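Local coordinates for protein 2,3-dihydroxybenzoate-AMP ligase (Bacillus subtilis, PDB 1MDB) that belongs to the ANL superfamily of AMP-binding enzymes and holds adenosine monophosphate and 2,3-dihydroxy-benzoic acid in its pocket, at residues A[263-268]-A[291-296]; A[285-290]-A[316-321]; A[336-341]-A[421-426]; A[458-463]-A[501-506]; A[473-478]-A[505-510]. One frame throughout, in Å; residues are numbered along the deposited sequence.

Contact 1 of 5, residues A[263-268]-A[291-296]; sequences DAFPLI and SSRRDD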
# COMPACT_ATOMS: atom_id res chain seq x y z
N ASP A 263 19.50 5.53 -3.18
CA ASP A 263 19.29 4.45 -4.13
C ASP A 263 18.40 4.84 -5.30
O ASP A 263 18.72 4.53 -6.45
CB ASP A 263 18.69 3.22 -3.44
CG ASP A 263 19.70 2.47 -2.60
OD1 ASP A 263 20.87 2.37 -3.04
OD2 ASP A 263 19.34 1.96 -1.52
N ALA A 264 17.31 5.53 -5.01
CA ALA A 264 16.33 5.94 -6.02
C ALA A 264 16.73 7.05 -7.00
O ALA A 264 16.44 6.94 -8.19
CB ALA A 264 15.03 6.34 -5.32
N PHE A 265 17.37 8.11 -6.51
CA PHE A 265 17.75 9.21 -7.39
C PHE A 265 18.62 8.79 -8.57
O PHE A 265 18.28 9.07 -9.72
CB PHE A 265 18.43 10.32 -6.57
CG PHE A 265 17.47 11.18 -5.79
CD1 PHE A 265 16.19 10.70 -5.47
CD2 PHE A 265 17.83 12.44 -5.34
CE1 PHE A 265 15.30 11.46 -4.71
CE2 PHE A 265 16.95 13.22 -4.58
CZ PHE A 265 15.68 12.73 -4.27
N PRO A 266 19.74 8.09 -8.32
CA PRO A 266 20.58 7.67 -9.45
C PRO A 266 19.75 6.87 -10.45
O PRO A 266 19.88 7.03 -11.66
CB PRO A 266 21.65 6.81 -8.78
CG PRO A 266 21.78 7.43 -7.42
CD PRO A 266 20.33 7.67 -7.04
N LEU A 267 18.88 6.01 -9.93
CA LEU A 267 18.01 5.18 -10.76
C LEU A 267 17.05 6.03 -11.60
O LEU A 267 16.75 5.70 -12.74
CB LEU A 267 17.20 4.23 -9.86
CG LEU A 267 17.50 2.73 -9.80
CD1 LEU A 267 18.81 2.38 -10.50
CD2 LEU A 267 17.51 2.30 -8.35
N ILE A 268 16.57 7.12 -11.02
CA ILE A 268 15.66 7.98 -11.75
C ILE A 268 16.38 8.66 -12.91
O ILE A 268 15.86 8.73 -14.02
CB ILE A 268 15.05 9.05 -10.80
CG1 ILE A 268 14.21 8.34 -9.74
CG2 ILE A 268 14.21 10.04 -11.60
CD1 ILE A 268 13.57 9.27 -8.72
N SER A 291 16.93 18.84 -2.66
CA SER A 291 17.49 20.17 -2.56
C SER A 291 18.98 20.14 -2.25
O SER A 291 19.68 21.14 -2.40
CB SER A 291 16.75 20.97 -1.49
OG SER A 291 15.35 21.01 -1.76
N SER A 292 19.49 18.99 -1.82
CA SER A 292 20.90 18.87 -1.50
C SER A 292 21.64 17.96 -2.49
O SER A 292 22.86 18.00 -2.59
CB SER A 292 21.08 18.33 -0.09
OG SER A 292 20.57 17.01 0.00
N ARG A 293 20.88 17.14 -3.21
CA ARG A 293 21.45 16.22 -4.19
C ARG A 293 21.55 16.89 -5.55
O ARG A 293 20.78 17.80 -5.87
CB ARG A 293 20.58 14.96 -4.30
CG ARG A 293 20.42 14.17 -3.01
CD ARG A 293 21.34 12.96 -2.97
NE ARG A 293 21.17 12.13 -4.15
CZ ARG A 293 21.81 10.98 -4.37
NH1 ARG A 293 22.67 10.51 -3.48
NH2 ARG A 293 21.60 10.31 -5.50
N ARG A 294 22.52 16.46 -6.36
CA ARG A 294 22.72 17.03 -7.69
C ARG A 294 22.22 16.09 -8.78
O ARG A 294 22.53 16.27 -9.96
CB ARG A 294 24.20 17.35 -7.92
CG ARG A 294 24.77 18.40 -6.97
CD ARG A 294 25.72 19.35 -7.69
NE ARG A 294 26.09 20.49 -6.85
CZ ARG A 294 26.71 21.58 -7.30
NH1 ARG A 294 27.04 21.69 -8.58
NH2 ARG A 294 27.01 22.57 -6.46
N ASP A 295 21.44 15.08 -8.39
CA ASP A 295 20.91 14.14 -9.37
C ASP A 295 19.93 14.86 -10.27
O ASP A 295 19.32 15.85 -9.87
CB ASP A 295 20.21 12.98 -8.68
CG ASP A 295 21.16 12.14 -7.85
OD1 ASP A 295 21.56 12.60 -6.76
OD2 ASP A 295 21.52 11.03 -8.31
N ASP A 296 19.78 14.35 -11.49
CA ASP A 296 18.86 14.92 -12.46
C ASP A 296 17.57 14.11 -12.51
O ASP A 296 17.49 13.09 -13.20
CB ASP A 296 19.54 14.96 -13.84
CG ASP A 296 18.56 15.23 -14.96
OD1 ASP A 296 17.59 15.98 -14.73
OD2 ASP A 296 18.78 14.70 -16.07
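F265 and P266, on the helix 261-271, meet R293 and D295 just past the end of helix 280-292, a small example of a loop folding back over a neighbouring helix. Both helices flank the mixed, largely parallel sheet of the AMP-binding enzyme fold, and helix 280-292 is the crossover between its parallel neighbours 275-278 and 302-306.

The contact is chiefly one of carbon against the flanks of polar groups. The CB of F265 lies 3.3 Å from NH2 of R293 and 3.5 Å from CG of D295, so one methylene touches both charged side chains. Further out, CD2 of F265 comes within 3.6 Å of NE of R293; ring and guanidinium planes are 72° apart, and the meeting is oblique rather than a stack. R293 gets there by a chain bent twice, at chi2 (-100°) and chi3 (-53°), which brings its guanidinium to F265 and P266. W286 packs edge-to-face with the F265 ring, and A289 and L297 also touch F265.

P266 supplies the second kind of meeting. Its CG sits at the edge of the R293 guanidinium, in the plane and 3.5 Å from NH2, while its CD is 3.3 Å from the same nitrogen.

Charge is handled mostly beside these carbons. R293 NH1 forms a salt bridge to D262, one turn back on the helix; its closeness to D295 OD1 is doubtful in the model. At the kink of helix 261-271, D295 OD2 lies 3.4 Å from P266 N, a nitrogen with no hydrogen to give.

Contact 2 of 5, residues A[285-290]-A[316-321]; sequences VWMDAA and RRVKAV
A290, whose methyl meets V321 across the contact, donates its N to the O of W286 at 2.7 Å, and this short backbone bond secures the helical turn that offers both A290 and M287 to the segment 316-321. Helix 280-292 and the short helix 318-321, which leads into strand 325-331, lie beside the central sheet of the AMP-binding enzyme fold, and their meeting illustrates how one long side chain can join two helices.

M287 is that side chain. The bend at chi3 (98°) turns CE off the line of the chain, into a niche made by one turn of the partner: CE lies 3.3 Å from CB of R317, 3.4 Å from the backbone N of V318 and 3.7 Å from CG2 of V321. The sulfur is used differently. SD sits over one face of the R317 guanidinium, 4.2 Å above its plane and displaced toward the rim, so the aliphatic root and the flat head of the same arginine both rest on one methionine.

D288 OD2 is 5.1 Å from NH2 of R317, not in contact, and any attraction is probably weak; D288 is salt-bridged to R479. F322, the residue after the segment, also touches M287 and A290, and F310 backs V318.

The two branches of V321 divide the work. CG2 serves M287, whereas CG1, anti to the backbone N, is directed to A290, one turn on from M287, and presses on its CB at 3.5 Å, tighter than usual for two carbons.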
# COMPACT_ATOMS: atom_id res chain seq x y z
N VAL A 285 11.50 13.19 3.16
CA VAL A 285 12.92 12.88 2.99
C VAL A 285 13.36 13.17 1.56
O VAL A 285 14.45 13.69 1.33
CB VAL A 285 13.23 11.40 3.33
CG1 VAL A 285 14.70 11.09 3.06
CG2 VAL A 285 12.91 11.12 4.79
N TRP A 286 12.52 12.84 0.59
CA TRP A 286 12.85 13.06 -0.81
C TRP A 286 12.96 14.54 -1.14
O TRP A 286 13.85 14.95 -1.89
CB TRP A 286 11.80 12.40 -1.72
CG TRP A 286 12.07 10.94 -1.97
CD1 TRP A 286 12.47 10.01 -1.04
CD2 TRP A 286 11.96 10.25 -3.22
NE1 TRP A 286 12.61 8.78 -1.65
CE2 TRP A 286 12.31 8.90 -2.98
CE3 TRP A 286 11.60 10.63 -4.51
CZ2 TRP A 286 12.31 7.93 -4.00
CZ3 TRP A 286 11.60 9.68 -5.53
CH2 TRP A 286 11.95 8.34 -5.26
N MET A 287 12.06 15.35 -0.57
CA MET A 287 12.09 16.78 -0.81
C MET A 287 13.35 17.40 -0.22
O MET A 287 13.98 18.24 -0.86
CB MET A 287 10.83 17.46 -0.24
CG MET A 287 9.55 16.99 -0.93
SD MET A 287 8.14 18.10 -0.69
CE MET A 287 8.20 19.02 -2.19
N ASP A 288 13.76 16.98 0.98
CA ASP A 288 14.99 17.51 1.56
C ASP A 288 16.15 17.13 0.66
O ASP A 288 16.97 17.97 0.28
CB ASP A 288 15.28 16.93 2.95
CG ASP A 288 14.37 17.50 4.02
OD1 ASP A 288 14.61 17.18 5.21
OD2 ASP A 288 13.43 18.24 3.69
N ALA A 289 16.21 15.85 0.32
CA ALA A 289 17.28 15.33 -0.52
C ALA A 289 17.34 16.02 -1.88
O ALA A 289 18.42 16.39 -2.34
CB ALA A 289 17.11 13.83 -0.70
N ALA A 290 16.19 16.22 -2.51
CA ALA A 290 16.16 16.85 -3.83
C ALA A 290 16.77 18.25 -3.84
O ALA A 290 17.10 18.78 -4.90
CB ALA A 290 14.72 16.90 -4.34
N ARG A 316 2.03 21.30 -1.85
CA ARG A 316 2.22 22.50 -2.68
C ARG A 316 3.65 22.68 -3.18
O ARG A 316 3.88 23.38 -4.16
CB ARG A 316 1.82 23.75 -1.89
CG ARG A 316 2.70 23.95 -0.67
CD ARG A 316 2.77 25.39 -0.20
NE ARG A 316 3.98 25.58 0.59
CZ ARG A 316 4.45 26.76 1.00
NH1 ARG A 316 3.81 27.88 0.69
NH2 ARG A 316 5.58 26.82 1.69
N ARG A 317 4.61 22.06 -2.50
CA ARG A 317 6.01 22.20 -2.88
C ARG A 317 6.49 21.27 -4.00
O ARG A 317 7.51 21.53 -4.64
CB ARG A 317 6.90 21.97 -1.65
CG ARG A 317 6.69 22.95 -0.52
CD ARG A 317 7.48 22.51 0.69
NE ARG A 317 8.90 22.40 0.37
CZ ARG A 317 9.77 21.68 1.07
NH1 ARG A 317 9.37 20.99 2.14
NH2 ARG A 317 11.05 21.64 0.71
N VAL A 318 5.75 20.19 -4.23
CA VAL A 318 6.13 19.21 -5.25
C VAL A 318 6.49 19.83 -6.60
O VAL A 318 7.55 19.52 -7.17
CB VAL A 318 5.00 18.17 -5.46
CG1 VAL A 318 5.36 17.22 -6.60
CG2 VAL A 318 4.80 17.39 -4.17
N LYS A 319 5.63 20.69 -7.12
CA LYS A 319 5.85 21.33 -8.41
C LYS A 319 7.19 22.03 -8.55
O LYS A 319 7.83 21.95 -9.59
CB LYS A 319 4.73 22.34 -8.69
CG LYS A 319 4.88 23.08 -10.00
CD LYS A 319 3.75 24.08 -10.20
CE LYS A 319 2.40 23.37 -10.24
NZ LYS A 319 1.26 24.34 -10.34
N ALA A 320 7.62 22.73 -7.49
CA ALA A 320 8.88 23.45 -7.50
C ALA A 320 10.12 22.61 -7.19
O ALA A 320 11.18 22.85 -7.76
CB ALA A 320 8.80 24.63 -6.53
N VAL A 321 9.99 21.65 -6.28
CA VAL A 321 11.13 20.82 -5.91
C VAL A 321 11.44 19.72 -6.92
O VAL A 321 12.61 19.42 -7.17
CB VAL A 321 10.93 20.16 -4.52
CG1 VAL A 321 12.05 19.14 -4.26
CG2 VAL A 321 10.96 21.22 -3.43

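Contact 3 of 5, residues A[336-341]-A[421-426]; sequences LVNYTR and GYIVVE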
# COMPACT_ATOMS: atom_id res chain seq x y z
N LEU A 336 -11.58 0.30 -2.74
CA LEU A 336 -11.55 1.69 -3.18
C LEU A 336 -10.21 2.40 -3.28
O LEU A 336 -9.42 2.41 -2.34
CB LEU A 336 -12.48 2.53 -2.30
CG LEU A 336 -12.62 3.99 -2.73
CD1 LEU A 336 -13.25 4.05 -4.11
CD2 LEU A 336 -13.47 4.77 -1.73
N VAL A 337 -9.99 3.04 -4.43
CA VAL A 337 -8.78 3.81 -4.66
C VAL A 337 -9.18 5.15 -5.28
O VAL A 337 -9.92 5.19 -6.27
CB VAL A 337 -7.80 3.10 -5.61
CG1 VAL A 337 -6.61 4.02 -5.90
CG2 VAL A 337 -7.31 1.80 -4.99
N ASN A 338 -8.70 6.24 -4.68
CA ASN A 338 -9.00 7.59 -5.14
C ASN A 338 -7.74 8.31 -5.62
O ASN A 338 -6.68 8.20 -4.99
CB ASN A 338 -9.62 8.40 -4.00
CG ASN A 338 -10.84 7.75 -3.41
OD1 ASN A 338 -11.92 7.76 -4.00
ND2 ASN A 338 -10.67 7.15 -2.23
N TYR A 339 -7.86 9.06 -6.71
CA TYR A 339 -6.72 9.80 -7.24
C TYR A 339 -7.08 11.23 -7.64
O TYR A 339 -8.20 11.48 -8.08
CB TYR A 339 -6.15 9.17 -8.52
CG TYR A 339 -5.73 7.72 -8.50
CD1 TYR A 339 -6.65 6.70 -8.69
CD2 TYR A 339 -4.37 7.37 -8.40
CE1 TYR A 339 -6.25 5.36 -8.78
CE2 TYR A 339 -3.96 6.04 -8.50
CZ TYR A 339 -4.90 5.05 -8.69
OH TYR A 339 -4.49 3.74 -8.80
N THR A 340 -6.14 12.15 -7.49
CA THR A 340 -6.38 13.50 -7.99
C THR A 340 -6.06 13.24 -9.47
O THR A 340 -5.18 12.42 -9.77
CB THR A 340 -5.40 14.53 -7.42
OG1 THR A 340 -4.05 14.05 -7.55
CG2 THR A 340 -5.71 14.81 -5.96
N ARG A 341 -6.77 13.88 -10.39
CA ARG A 341 -6.49 13.64 -11.80
C ARG A 341 -5.25 14.39 -12.25
O ARG A 341 -4.94 15.46 -11.75
CB ARG A 341 -7.70 14.01 -12.66
CG ARG A 341 -8.94 13.15 -12.36
CD ARG A 341 -8.64 11.65 -12.51
NE ARG A 341 -9.83 10.82 -12.43
CZ ARG A 341 -10.40 10.38 -11.31
NH1 ARG A 341 -9.87 10.70 -10.13
NH2 ARG A 341 -11.49 9.63 -11.37
N GLY A 421 -17.14 15.71 -6.07
CA GLY A 421 -17.01 14.34 -5.60
C GLY A 421 -15.65 13.96 -5.06
O GLY A 421 -15.37 12.78 -4.85
N TYR A 422 -14.78 14.94 -4.83
CA TYR A 422 -13.46 14.66 -4.29
C TYR A 422 -13.54 14.42 -2.79
O TYR A 422 -14.48 14.85 -2.12
CB TYR A 422 -12.49 15.82 -4.58
CG TYR A 422 -12.01 15.83 -6.01
CD1 TYR A 422 -12.88 16.12 -7.06
CD2 TYR A 422 -10.69 15.47 -6.33
CE1 TYR A 422 -12.46 16.06 -8.38
CE2 TYR A 422 -10.26 15.41 -7.65
CZ TYR A 422 -11.15 15.70 -8.67
OH TYR A 422 -10.74 15.63 -9.98
N ILE A 423 -12.54 13.71 -2.26
CA ILE A 423 -12.49 13.38 -0.85
C ILE A 423 -11.37 14.13 -0.15
O ILE A 423 -10.22 14.14 -0.60
CB ILE A 423 -12.28 11.86 -0.65
CG1 ILE A 423 -13.44 11.09 -1.29
CG2 ILE A 423 -12.18 11.53 0.84
CD1 ILE A 423 -13.30 9.58 -1.23
N VAL A 424 -11.73 14.79 0.94
CA VAL A 424 -10.78 15.53 1.74
C VAL A 424 -10.75 14.76 3.05
O VAL A 424 -11.66 14.88 3.87
CB VAL A 424 -11.23 16.97 1.98
CG1 VAL A 424 -10.19 17.69 2.84
CG2 VAL A 424 -11.41 17.68 0.65
N VAL A 425 -9.72 13.94 3.22
CA VAL A 425 -9.57 13.11 4.41
C VAL A 425 -9.09 13.92 5.62
O VAL A 425 -8.20 14.76 5.50
CB VAL A 425 -8.56 11.96 4.14
CG1 VAL A 425 -8.42 11.06 5.38
CG2 VAL A 425 -9.02 11.14 2.95
N GLU A 426 -9.71 13.66 6.77
CA GLU A 426 -9.33 14.32 8.01
C GLU A 426 -8.24 13.45 8.62
O GLU A 426 -7.19 13.94 9.01
CB GLU A 426 -10.51 14.38 9.00
CG GLU A 426 -10.13 14.94 10.38
CD GLU A 426 -11.21 14.72 11.44
OE1 GLU A 426 -11.24 13.64 12.07
OE2 GLU A 426 -12.03 15.64 11.65
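N338 and I423 form the close half of this contact, in which a strand one in from the edge of the large mixed sheet, 337-339, faces the outermost strand 423-428 of the four-stranded antiparallel sheet. CA of N338 and CA of I423 are 8.0 Å apart, so the strands meet through side chains and, at T340, through side chain against backbone, not through strand pairing. I423 extends its chain (chi2 177°) and brings CD1 to the amide of N338, 3.6 Å from OD1 and 3.7 Å from ND2; the two side chains cross at about a right angle. The amide is not idle: ND2 donates to the O of F330, which fixes the group against the methyl.

The other half is looser, and R341 there is partly exposed. The Y422 ring turns an edge to the backbone, with CE2 4.3 Å from CA of T340. Its OH lies 3.9 Å from CG of R341, and the guanidinium and ring planes stand 50° apart. D344 holds this end together, since its OD1 bonds both Y422 OH and R341 N, while R341 NH2 bonds P356 O.

Neighbouring residues reach the ligands: V337 touches 2,3-dihydroxy-benzoic acid and V425 touches adenosine monophosphate. With no hydrogen bond established directly between the segments, a methyl against an amide, together with shared partners such as F330 and D344, probably helps hold the two sheets together beside the pocket.

Contact 4 of 5, residues A[458-463]-A[501-506]; sequences AAMVSM and KIPDRV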
# COMPACT_ATOMS: atom_id res chain seq x y z
N ALA A 458 5.92 16.04 11.37
CA ALA A 458 5.19 16.07 12.64
C ALA A 458 4.06 15.06 12.69
O ALA A 458 3.33 14.89 11.73
CB ALA A 458 4.63 17.48 12.88
N ALA A 459 3.93 14.38 13.82
CA ALA A 459 2.86 13.41 14.01
C ALA A 459 2.27 13.68 15.39
O ALA A 459 2.94 13.53 16.41
CB ALA A 459 3.39 12.00 13.93
N MET A 460 1.00 14.07 15.42
CA MET A 460 0.32 14.39 16.67
C MET A 460 -0.62 13.27 17.09
O MET A 460 -1.49 12.85 16.32
CB MET A 460 -0.46 15.69 16.50
CG MET A 460 -1.32 16.09 17.68
SD MET A 460 -2.12 17.67 17.32
CE MET A 460 -2.57 18.23 18.94
N VAL A 461 -0.46 12.81 18.33
CA VAL A 461 -1.29 11.74 18.84
C VAL A 461 -1.87 12.04 20.22
O VAL A 461 -1.45 12.98 20.91
CB VAL A 461 -0.50 10.40 18.91
CG1 VAL A 461 0.09 10.08 17.53
CG2 VAL A 461 0.62 10.50 19.93
N SER A 462 -2.86 11.26 20.61
CA SER A 462 -3.47 11.44 21.92
C SER A 462 -2.57 10.80 22.97
O SER A 462 -1.73 9.94 22.66
CB SER A 462 -4.82 10.75 21.96
OG SER A 462 -4.65 9.35 21.86
N MET A 463 -2.72 11.26 24.21
CA MET A 463 -1.99 10.70 25.35
C MET A 463 -2.98 10.75 26.51
O MET A 463 -3.82 11.65 26.58
CB MET A 463 -0.74 11.52 25.68
CG MET A 463 -0.98 12.89 26.31
SD MET A 463 0.58 13.72 26.72
CE MET A 463 0.00 15.15 27.66
N LYS A 501 -6.49 23.06 20.19
CA LYS A 501 -5.82 22.29 19.13
C LYS A 501 -4.31 22.30 19.32
O LYS A 501 -3.58 21.50 18.73
CB LYS A 501 -6.13 22.87 17.75
CG LYS A 501 -7.58 22.73 17.30
CD LYS A 501 -7.82 23.49 16.01
CE LYS A 501 -9.24 23.32 15.52
NZ LYS A 501 -9.48 24.07 14.27
N ILE A 502 -3.83 23.24 20.14
CA ILE A 502 -2.41 23.37 20.40
C ILE A 502 -1.93 22.17 21.20
O ILE A 502 -2.50 21.84 22.24
CB ILE A 502 -2.11 24.66 21.21
CG1 ILE A 502 -2.48 25.89 20.37
CG2 ILE A 502 -0.64 24.72 21.59
CD1 ILE A 502 -2.48 27.17 21.16
N PRO A 503 -0.87 21.50 20.72
CA PRO A 503 -0.33 20.32 21.40
C PRO A 503 -0.05 20.61 22.87
O PRO A 503 0.56 21.63 23.19
CB PRO A 503 0.97 20.04 20.64
CG PRO A 503 0.70 20.60 19.27
CD PRO A 503 -0.02 21.89 19.58
N ASP A 504 -0.51 19.74 23.76
CA ASP A 504 -0.25 19.93 25.18
C ASP A 504 1.21 19.58 25.44
O ASP A 504 1.85 20.14 26.32
CB ASP A 504 -1.12 19.00 26.02
CG ASP A 504 -2.57 19.39 25.99
OD1 ASP A 504 -2.89 20.47 26.51
OD2 ASP A 504 -3.38 18.61 25.43
N ARG A 505 1.72 18.64 24.66
CA ARG A 505 3.10 18.20 24.84
C ARG A 505 3.85 18.00 23.53
O ARG A 505 3.27 17.58 22.53
CB ARG A 505 3.09 16.91 25.65
CG ARG A 505 4.45 16.29 25.86
CD ARG A 505 4.39 15.27 26.97
NE ARG A 505 5.66 14.56 27.11
CZ ARG A 505 6.03 13.90 28.20
NH1 ARG A 505 5.22 13.85 29.25
NH2 ARG A 505 7.19 13.26 28.23
N VAL A 506 5.14 18.31 23.54
CA VAL A 506 5.98 18.17 22.36
C VAL A 506 7.16 17.23 22.59
O VAL A 506 7.93 17.41 23.54
CB VAL A 506 6.54 19.54 21.92
CG1 VAL A 506 7.51 19.36 20.76
CG2 VAL A 506 5.39 20.47 21.53
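M460 is the first residue of the segment 458-463, on strand 455-465, to meet the segment 501-506, and it does so at the three-stranded sheet of the C-terminal domain of an AMP-binding enzyme, against the loop leading into strand 505-508. There the strand 469-478 lies between the strands 455-465 and 505-508, so this contact spans from one outer strand to the approach of the other; the touching parts run 66° apart.

M460 stands fully extended, with CG anti to the backbone N (chi1 175°), and the whole length of its chain delivers CE to the far segment. That methyl is 3.4 Å from the O of K501, 3.9 Å from CA of P503 and 4.1 Å from the ring CG of P503. V445 of helix 442-449 touches M460, K501 and P503, closing the apolar patch from that helix. K501 sends its own amino end elsewhere, to a salt bridge with E444.

V461 is occupied with the central strand, pairing its backbone with C473. Past it the chain reaches M463, whose side chain is met by I529 of helix 522-534, a different covering helix from that of M460. M463 too is extended beyond CG, but it starts from the crowded position between the backbone N and carbonyl carbon (chi1 72°), and its tail crosses R505 at about a right angle.

D504, beside R505 at the M463 site, is held by R435, R471 and the backbone N of S472. Only its CB comes near M463 CE. The R505 chain offers its methylenes to M463 as the two cross: SD of M463 is 4.1 Å from CD of R505, and CE of M463 is 4.1 Å from CB of R505.

Contact 5 of 5, residues A[473-478]-A[505-510]; sequences CVFIIP and RVEFVE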
# COMPACT_ATOMS: atom_id res chain seq x y z
N CYS A 473 -0.20 15.10 22.24
CA CYS A 473 1.26 15.11 22.17
C CYS A 473 1.67 15.07 20.71
O CYS A 473 1.18 14.23 19.95
CB CYS A 473 1.84 13.88 22.87
SG CYS A 473 3.65 13.80 22.86
N VAL A 474 2.55 15.98 20.30
CA VAL A 474 3.02 15.98 18.92
C VAL A 474 4.49 15.59 18.85
O VAL A 474 5.34 16.19 19.52
CB VAL A 474 2.86 17.37 18.22
CG1 VAL A 474 3.67 18.45 18.94
CG2 VAL A 474 3.32 17.26 16.78
N PHE A 475 4.80 14.57 18.06
CA PHE A 475 6.19 14.17 17.91
C PHE A 475 6.74 14.96 16.73
O PHE A 475 6.17 14.97 15.66
CB PHE A 475 6.30 12.66 17.66
CG PHE A 475 6.01 11.82 18.87
CD1 PHE A 475 4.71 11.65 19.31
CD2 PHE A 475 7.05 11.22 19.57
CE1 PHE A 475 4.43 10.89 20.45
CE2 PHE A 475 6.79 10.45 20.72
CZ PHE A 475 5.48 10.29 21.16
N ILE A 476 7.85 15.65 16.96
CA ILE A 476 8.46 16.46 15.92
C ILE A 476 9.85 15.93 15.55
O ILE A 476 10.63 15.55 16.43
CB ILE A 476 8.64 17.92 16.40
CG1 ILE A 476 7.28 18.55 16.74
CG2 ILE A 476 9.38 18.73 15.35
CD1 ILE A 476 6.36 18.75 15.53
N ILE A 477 10.14 15.89 14.26
CA ILE A 477 11.45 15.49 13.78
C ILE A 477 12.07 16.82 13.38
O ILE A 477 11.63 17.46 12.43
CB ILE A 477 11.37 14.56 12.55
CG1 ILE A 477 10.81 13.19 12.97
CG2 ILE A 477 12.76 14.40 11.94
CD1 ILE A 477 10.55 12.24 11.80
N PRO A 478 13.08 17.28 14.14
CA PRO A 478 13.78 18.54 13.91
C PRO A 478 14.50 18.62 12.58
O PRO A 478 15.14 17.66 12.15
CB PRO A 478 14.77 18.61 15.08
CG PRO A 478 14.16 17.74 16.12
CD PRO A 478 13.64 16.59 15.32
N ARG A 505 1.72 18.64 24.66
CA ARG A 505 3.10 18.20 24.84
C ARG A 505 3.85 18.00 23.53
O ARG A 505 3.27 17.58 22.53
CB ARG A 505 3.09 16.91 25.65
CG ARG A 505 4.45 16.29 25.86
CD ARG A 505 4.39 15.27 26.97
NE ARG A 505 5.66 14.56 27.11
CZ ARG A 505 6.03 13.90 28.20
NH1 ARG A 505 5.22 13.85 29.25
NH2 ARG A 505 7.19 13.26 28.23
N VAL A 506 5.14 18.31 23.54
CA VAL A 506 5.98 18.17 22.36
C VAL A 506 7.16 17.23 22.59
O VAL A 506 7.93 17.41 23.54
CB VAL A 506 6.54 19.54 21.92
CG1 VAL A 506 7.51 19.36 20.76
CG2 VAL A 506 5.39 20.47 21.53
N GLU A 507 7.31 16.23 21.72
CA GLU A 507 8.41 15.27 21.83
C GLU A 507 9.28 15.33 20.58
O GLU A 507 8.78 15.18 19.47
CB GLU A 507 7.88 13.85 22.00
CG GLU A 507 7.25 13.53 23.34
CD GLU A 507 8.24 13.59 24.48
OE1 GLU A 507 9.41 13.22 24.28
OE2 GLU A 507 7.84 13.99 25.59
N PHE A 508 10.57 15.56 20.75
CA PHE A 508 11.47 15.60 19.61
C PHE A 508 12.14 14.25 19.42
O PHE A 508 12.65 13.65 20.38
CB PHE A 508 12.51 16.70 19.79
CG PHE A 508 11.91 18.08 19.82
CD1 PHE A 508 11.68 18.72 21.02
CD2 PHE A 508 11.53 18.70 18.63
CE1 PHE A 508 11.06 19.97 21.05
CE2 PHE A 508 10.91 19.95 18.64
CZ PHE A 508 10.68 20.59 19.86
N VAL A 509 12.12 13.75 18.19
CA VAL A 509 12.73 12.47 17.85
C VAL A 509 13.42 12.60 16.51
O VAL A 509 13.18 13.56 15.77
CB VAL A 509 11.67 11.33 17.73
CG1 VAL A 509 11.03 11.06 19.09
CG2 VAL A 509 10.62 11.71 16.68
N GLU A 510 14.28 11.63 16.20
CA GLU A 510 15.02 11.63 14.95
C GLU A 510 14.22 10.96 13.84
O GLU A 510 14.46 11.21 12.66
CB GLU A 510 16.35 10.91 15.14
CG GLU A 510 17.14 10.74 13.86
CD GLU A 510 18.51 10.12 14.10
OE1 GLU A 510 18.58 9.06 14.75
OE2 GLU A 510 19.51 10.71 13.63
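F475 and E507 point the same way from two neighbouring parallel strands, and the methylene CB of E507 lies over the phenyl face, 4.0 Å from the ring centroid and 27° off its normal, a CH-pi contact. V509 takes the edge of the same ring, its CG1 4.0 Å from CD2 of F475. Next along this face, SG of C473 meets CG of E507 at 3.6 Å. The carboxylate of E507 is turned back along its own strand: R505 approaches it side-on, NE at 2.7 Å from OE2 on the anti lone pair and NH2 donating to that same OE2, while OE1 pairs with K532.

The reverse face is apolar. V474 and V506 lie side by side, CG1 to CG2 at 3.7 Å, as do I476 and F508; P478 comes obliquely to the F508 ring. Beneath them run four backbone bonds, the shortest from I476 N to E507 O at 2.7 Å.

This is the strand pair of a beta-alpha-beta unit whose linking helix 485-494 packs over the V506 and F508 face, through A485 and L488. Helix 522-534 covers C473, F475 and R505, and strand 455-465 pairs with the other edge of strand 469-478.

Overall arrangement
The five contacts fall into two clusters and one separate contact at the pocket. Contacts 1 and 2 share helix 280-292, their centres 12 Å apart, and touch directly, with A264 CB 3.4 Å from W286 CZ2. Contacts 4 and 5 belong to one C-terminal sheet, with centres 8 Å apart; they share R505 and V506, and A459 O lies 2.7 Å from F475 N. Contacts 2 and 5 come within about 7 Å at their nearest atoms. Contact 3 is the one at the pocket, touching both ligands; in contact 2 the V318 side chain is about 13 Å from adenosine monophosphate.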